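Local coordinates for protein glucose-6-phosphate isomerase (Plasmodium falciparum, PDB 3QKI) that probably interconverts alpha-D-glucose 6-phosphate and beta-D-fructose 6-phosphate, the second step of glycolysis, at residues Ile378-Gln383 against Glu422-Gln428; Phe472-Ala476 against Ser513-Leu517. One frame throughout, in Å; residues are numbered along the deposited sequence.

Contact 1 (Ile378-Gln383 against Glu422-Gln428); sequences ILPYFQ and EPGTNGQ
Tyr381 OH has two polar partners: it donates to Gln428 OE1 over 2.7 Å and is also hydrogen-bonded to the hydroxyl of Tyr432. The first bond runs in the carbonyl plane of the Gln428 amide and uses a lone pair, with OE1 at the edge of the phenol ring. Gln428 reaches the hydroxyl with a fully extended chain (chi1 -179°, chi2 180°), and its NE2 is bonded to Asn471, which fixes the rotation of the amide. One face of the Tyr381 ring is laid over Gly424, which has no side chain and whose CA sits 3.6 Å from the ring centroid and almost on the normal, a CH-pi contact just before the cis peptide to Thr425. The same glycine donates from N to Pro380 O at 2.8 Å, the donor standing above the carbonyl plane and not on a lone pair; Tyr381 is the centre of an inverse gamma turn. Further along, Gln383 bends at chi2 (64°) to bring OE1 within 3.7 Å of Pro423 CG, while Asn225 of the second subunit is the hydrogen-bond partner of that oxygen. The same Asn225 side chain pairs with both polar atoms of the cis peptide, Gly424 O through ND2 and Thr425 N through OD1. Held by residues 380-381 and by the second subunit, the cis turn is thus built into the dimer interface.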
loop_
_atom_site.group_PDB
_atom_site.type_symbol
_atom_site.label_atom_id
_atom_site.label_comp_id
_atom_site.label_asym_id
_atom_site.label_seq_id
_atom_site.Cartn_x
_atom_site.Cartn_y
_atom_site.Cartn_z
ATOM N N ILE A 378 -6.142 2.659 -7.196
ATOM C CA ILE A 378 -5.417 3.857 -7.648
ATOM C C ILE A 378 -4.128 3.354 -8.197
ATOM O O ILE A 378 -3.281 2.851 -7.446
ATOM C CB ILE A 378 -5.192 4.891 -6.525
ATOM C CG1 ILE A 378 -6.530 5.403 -5.940
ATOM C CG2 ILE A 378 -4.303 6.058 -7.029
ATOM C CD1 ILE A 378 -7.531 6.233 -6.938
ATOM N N LEU A 379 -4.011 3.392 -9.521
ATOM C CA LEU A 379 -2.882 2.781 -10.231
ATOM C C LEU A 379 -2.104 3.741 -11.139
ATOM O O LEU A 379 -2.340 3.782 -12.348
ATOM C CB LEU A 379 -3.372 1.541 -10.996
ATOM C CG LEU A 379 -4.276 0.570 -10.233
ATOM C CD1 LEU A 379 -4.930 -0.397 -11.196
ATOM C CD2 LEU A 379 -3.493 -0.164 -9.109
ATOM N N PRO A 380 -1.187 4.537 -10.561
ATOM C CA PRO A 380 -0.383 5.439 -11.401
ATOM C C PRO A 380 0.720 4.647 -12.126
ATOM O O PRO A 380 1.457 3.900 -11.485
ATOM C CB PRO A 380 0.191 6.437 -10.400
ATOM C CG PRO A 380 0.246 5.695 -9.092
ATOM C CD PRO A 380 -0.794 4.622 -9.132
ATOM N N TYR A 381 0.827 4.793 -13.457
ATOM C CA TYR A 381 1.884 4.124 -14.241
ATOM C C TYR A 381 3.110 5.065 -14.219
ATOM O O TYR A 381 3.487 5.674 -15.222
ATOM C CB TYR A 381 1.384 3.764 -15.649
ATOM C CG TYR A 381 0.706 2.413 -15.640
ATOM C CD1 TYR A 381 -0.481 2.213 -14.938
ATOM C CD2 TYR A 381 1.309 1.305 -16.227
ATOM C CE1 TYR A 381 -1.062 0.948 -14.841
ATOM C CE2 TYR A 381 0.737 0.032 -16.138
ATOM C CZ TYR A 381 -0.437 -0.145 -15.421
ATOM O OH TYR A 381 -1.005 -1.392 -15.318
ATOM N N PHE A 382 3.687 5.218 -13.009
ATOM C CA PHE A 382 4.771 6.143 -12.725
ATOM C C PHE A 382 5.291 5.814 -11.334
ATOM O O PHE A 382 4.631 6.110 -10.338
ATOM C CB PHE A 382 4.249 7.608 -12.783
ATOM C CG PHE A 382 5.248 8.642 -13.254
ATOM C CD1 PHE A 382 5.615 8.722 -14.599
ATOM C CD2 PHE A 382 5.823 9.540 -12.354
ATOM C CE1 PHE A 382 6.524 9.708 -15.040
ATOM C CE2 PHE A 382 6.742 10.517 -12.797
ATOM C CZ PHE A 382 7.071 10.604 -14.135
ATOM N N GLN A 383 6.473 5.178 -11.263
ATOM C CA GLN A 383 7.073 4.812 -9.986
ATOM C C GLN A 383 7.243 5.994 -8.996
ATOM O O GLN A 383 7.138 5.771 -7.791
ATOM C CB GLN A 383 8.372 4.021 -10.189
ATOM C CG GLN A 383 8.949 3.392 -8.912
ATOM C CD GLN A 383 8.069 2.332 -8.285
ATOM O OE1 GLN A 383 7.135 1.807 -8.883
ATOM N NE2 GLN A 383 8.323 2.024 -7.039
ATOM N N GLU A 422 -0.907 0.107 -6.075
ATOM C CA GLU A 422 0.537 0.148 -6.245
ATOM C C GLU A 422 0.780 0.716 -7.630
ATOM O O GLU A 422 -0.057 0.516 -8.515
ATOM C CB GLU A 422 1.146 -1.269 -6.166
ATOM C CG GLU A 422 1.287 -1.810 -4.740
ATOM C CD GLU A 422 2.063 -0.978 -3.728
ATOM O OE1 GLU A 422 3.014 -0.256 -4.110
ATOM O OE2 GLU A 422 1.744 -1.099 -2.526
ATOM N N PRO A 423 1.917 1.414 -7.857
ATOM C CA PRO A 423 2.180 1.946 -9.208
ATOM C C PRO A 423 2.306 0.842 -10.252
ATOM O O PRO A 423 2.746 -0.246 -9.924
ATOM C CB PRO A 423 3.522 2.672 -9.079
ATOM C CG PRO A 423 3.784 2.783 -7.652
ATOM C CD PRO A 423 2.996 1.754 -6.907
ATOM N N GLY A 424 1.859 1.114 -11.470
ATOM C CA GLY A 424 2.040 0.188 -12.577
ATOM C C GLY A 424 3.489 0.304 -13.047
ATOM O O GLY A 424 4.072 1.398 -12.979
ATOM N N THR A 425 4.135 -0.784 -13.478
ATOM C CA THR A 425 3.654 -2.152 -13.673
ATOM C C THR A 425 3.692 -3.014 -12.404
ATOM O O THR A 425 3.297 -4.173 -12.482
ATOM C CB THR A 425 4.462 -2.841 -14.804
ATOM O OG1 THR A 425 5.860 -2.786 -14.481
ATOM C CG2 THR A 425 4.186 -2.254 -16.175
ATOM N N ASN A 426 4.160 -2.482 -11.247
ATOM C CA ASN A 426 4.216 -3.276 -10.004
ATOM C C ASN A 426 2.888 -3.914 -9.580
ATOM O O ASN A 426 2.859 -5.121 -9.332
ATOM C CB ASN A 426 4.795 -2.472 -8.855
ATOM C CG ASN A 426 6.227 -2.089 -9.011
ATOM O OD1 ASN A 426 6.902 -2.483 -9.941
ATOM N ND2 ASN A 426 6.731 -1.317 -8.079
ATOM N N GLY A 427 1.814 -3.112 -9.491
ATOM C CA GLY A 427 0.495 -3.612 -9.102
ATOM C C GLY A 427 0.006 -4.649 -10.096
ATOM O O GLY A 427 -0.573 -5.674 -9.739
ATOM N N GLN A 428 0.320 -4.401 -11.360
ATOM C CA GLN A 428 0.013 -5.243 -12.491
ATOM C C GLN A 428 0.547 -6.662 -12.329
ATOM O O GLN A 428 -0.197 -7.622 -12.543
ATOM C CB GLN A 428 0.488 -4.556 -13.783
ATOM C CG GLN A 428 0.202 -5.330 -15.055
ATOM C CD GLN A 428 0.701 -4.570 -16.261
ATOM O OE1 GLN A 428 0.507 -3.342 -16.401
ATOM N NE2 GLN A 428 1.348 -5.284 -17.154
#

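Contact 2 (Phe472-Ala476 against Ser513-Leu517)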
loop_
_atom_site.group_PDB
_atom_site.type_symbol
_atom_site.label_atom_id
_atom_site.label_comp_id
_atom_site.label_asym_id
_atom_site.label_seq_id
_atom_site.Cartn_x
_atom_site.Cartn_y
_atom_site.Cartn_z
ATOM N N PHE A 472 -0.396 0.786 -19.896
ATOM C CA PHE A 472 -1.380 1.786 -19.489
ATOM C C PHE A 472 -2.583 1.684 -20.425
ATOM O O PHE A 472 -3.704 1.561 -19.943
ATOM C CB PHE A 472 -0.739 3.203 -19.536
ATOM C CG PHE A 472 -1.653 4.379 -19.268
ATOM C CD1 PHE A 472 -1.959 4.761 -17.960
ATOM C CD2 PHE A 472 -2.171 5.131 -20.318
ATOM C CE1 PHE A 472 -2.789 5.859 -17.709
ATOM C CE2 PHE A 472 -2.999 6.240 -20.068
ATOM C CZ PHE A 472 -3.303 6.591 -18.759
ATOM N N PHE A 473 -2.352 1.671 -21.763
ATOM C CA PHE A 473 -3.447 1.601 -22.746
ATOM C C PHE A 473 -4.094 0.210 -22.805
ATOM O O PHE A 473 -5.319 0.102 -22.774
ATOM C CB PHE A 473 -2.974 2.075 -24.131
ATOM C CG PHE A 473 -2.514 3.521 -24.140
ATOM C CD1 PHE A 473 -3.437 4.566 -24.131
ATOM C CD2 PHE A 473 -1.155 3.839 -24.115
ATOM C CE1 PHE A 473 -3.009 5.908 -24.114
ATOM C CE2 PHE A 473 -0.733 5.177 -24.092
ATOM C CZ PHE A 473 -1.665 6.200 -24.078
ATOM N N ALA A 474 -3.267 -0.850 -22.857
ATOM C CA ALA A 474 -3.701 -2.231 -22.972
ATOM C C ALA A 474 -4.528 -2.721 -21.805
ATOM O O ALA A 474 -5.501 -3.442 -22.048
ATOM C CB ALA A 474 -2.518 -3.141 -23.159
ATOM N N GLN A 475 -4.134 -2.371 -20.551
ATOM C CA GLN A 475 -4.839 -2.826 -19.359
ATOM C C GLN A 475 -6.265 -2.281 -19.359
ATOM O O GLN A 475 -7.195 -3.042 -19.137
ATOM C CB GLN A 475 -4.077 -2.479 -18.058
ATOM C CG GLN A 475 -2.837 -3.359 -17.807
ATOM C CD GLN A 475 -3.178 -4.803 -17.530
ATOM O OE1 GLN A 475 -4.199 -5.123 -16.920
ATOM N NE2 GLN A 475 -2.322 -5.706 -17.963
ATOM N N ALA A 476 -6.435 -0.986 -19.651
ATOM C CA ALA A 476 -7.751 -0.337 -19.699
ATOM C C ALA A 476 -8.646 -1.051 -20.744
ATOM O O ALA A 476 -9.784 -1.398 -20.438
ATOM C CB ALA A 476 -7.588 1.142 -20.056
ATOM N N SER A 513 -12.810 1.460 -16.028
ATOM C CA SER A 513 -11.594 2.232 -15.795
ATOM C C SER A 513 -11.716 3.700 -16.194
ATOM O O SER A 513 -12.425 4.052 -17.148
ATOM C CB SER A 513 -10.390 1.617 -16.515
ATOM O OG SER A 513 -10.498 1.752 -17.912
ATOM N N THR A 514 -10.963 4.539 -15.486
ATOM C CA THR A 514 -10.804 5.937 -15.817
ATOM C C THR A 514 -9.337 6.108 -16.159
ATOM O O THR A 514 -8.478 5.597 -15.434
ATOM C CB THR A 514 -11.211 6.838 -14.650
ATOM O OG1 THR A 514 -12.590 6.612 -14.362
ATOM C CG2 THR A 514 -10.973 8.310 -14.961
ATOM N N LEU A 515 -9.044 6.791 -17.261
ATOM C CA LEU A 515 -7.673 7.105 -17.655
ATOM C C LEU A 515 -7.413 8.591 -17.482
ATOM O O LEU A 515 -8.188 9.421 -17.959
ATOM C CB LEU A 515 -7.365 6.697 -19.105
ATOM C CG LEU A 515 -7.423 5.221 -19.478
ATOM C CD1 LEU A 515 -7.136 5.050 -20.959
ATOM C CD2 LEU A 515 -6.371 4.436 -18.768
ATOM N N LEU A 516 -6.323 8.927 -16.798
ATOM C CA LEU A 516 -5.854 10.306 -16.613
ATOM C C LEU A 516 -4.481 10.370 -17.274
ATOM O O LEU A 516 -3.552 9.688 -16.814
ATOM C CB LEU A 516 -5.766 10.706 -15.121
ATOM C CG LEU A 516 -7.080 10.865 -14.370
ATOM C CD1 LEU A 516 -6.849 10.921 -12.852
ATOM C CD2 LEU A 516 -7.819 12.136 -14.795
ATOM N N LEU A 517 -4.371 11.135 -18.385
ATOM C CA LEU A 517 -3.110 11.236 -19.115
ATOM C C LEU A 517 -2.619 12.669 -19.150
ATOM O O LEU A 517 -3.257 13.511 -19.772
ATOM C CB LEU A 517 -3.198 10.614 -20.544
ATOM C CG LEU A 517 -1.946 10.698 -21.452
ATOM C CD1 LEU A 517 -0.710 10.056 -20.792
ATOM C CD2 LEU A 517 -2.208 10.023 -22.793
HETATM O O HOH W 1 -11.827 -0.636 -18.522
#
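Leu515 is the main bump on the strand, and it enters a hollow of helix 472-476 between Phe472 and Ala476, one turn apart. Its CD2 lies 3.7 Å from Ala476 CB on one flank, and on the other it stands over a face of the Phe472 ring, 4.0 Å from the centroid and displaced toward the rim, a CH-pi contact. The ring in turn is the helix's own projection: with CG anti to the backbone N (chi1 174°) it reaches toward the strand and drops its CZ into the dip between Leu515 and Leu517, 3.7 Å from Leu516 O and 4.4 Å from Leu517 CB. The axes of segments 472-476 and 513-517 run nearly antiparallel (163°), 9.8 Å apart at closest approach. They belong to a beta-alpha-beta crossover, in which the chain leaves strand 443-448, passes through helix 464-481 and then helix 485-495, and returns in the adjacent parallel strand 513-518, within a domain of the sugar isomerase (SIS) type. Leu445 of the neighbouring strand touches both Phe472 and Leu515, carrying the apolar layer on to the next strand. Phe473 supports Phe472 from within the helix, since CD2 of Phe472 is poised above the centre of the Phe473 ring. At the edge of that second ring comes Leu517 CD2, 4.1 Å from Phe473 CZ, where Leu590 and Tyr593 of the second subunit pack alongside. At the other end the apolar groove gives way to a water, which accepts from Ser513 OG and donates to Ala476 O at 2.9 Å.

How the contacts relate
Contacts 1 and 2 follow one another along the chain and both reach the same mixed sheet, their centres 11 Å apart. They touch through Gln475, whose CG is 3.6 Å from Gln428 OE1 and 3.7 Å from Tyr381 OH, and through Phe472, whose N is 4.0 Å from Tyr381 CE2. Helix 464-481 therefore packs against strand 513-518 in contact 2 while backing the tyrosine of contact 1. Contact 1 is nearer the active site: the side chain of Thr425 is about 4 Å from that of His429, just beyond the segment in sequence, which binds beta-D-fructose 6-phosphate, a ligand absent here. Contact 2 lies away from the known substrate-binding residues, but both contacts meet the second subunit.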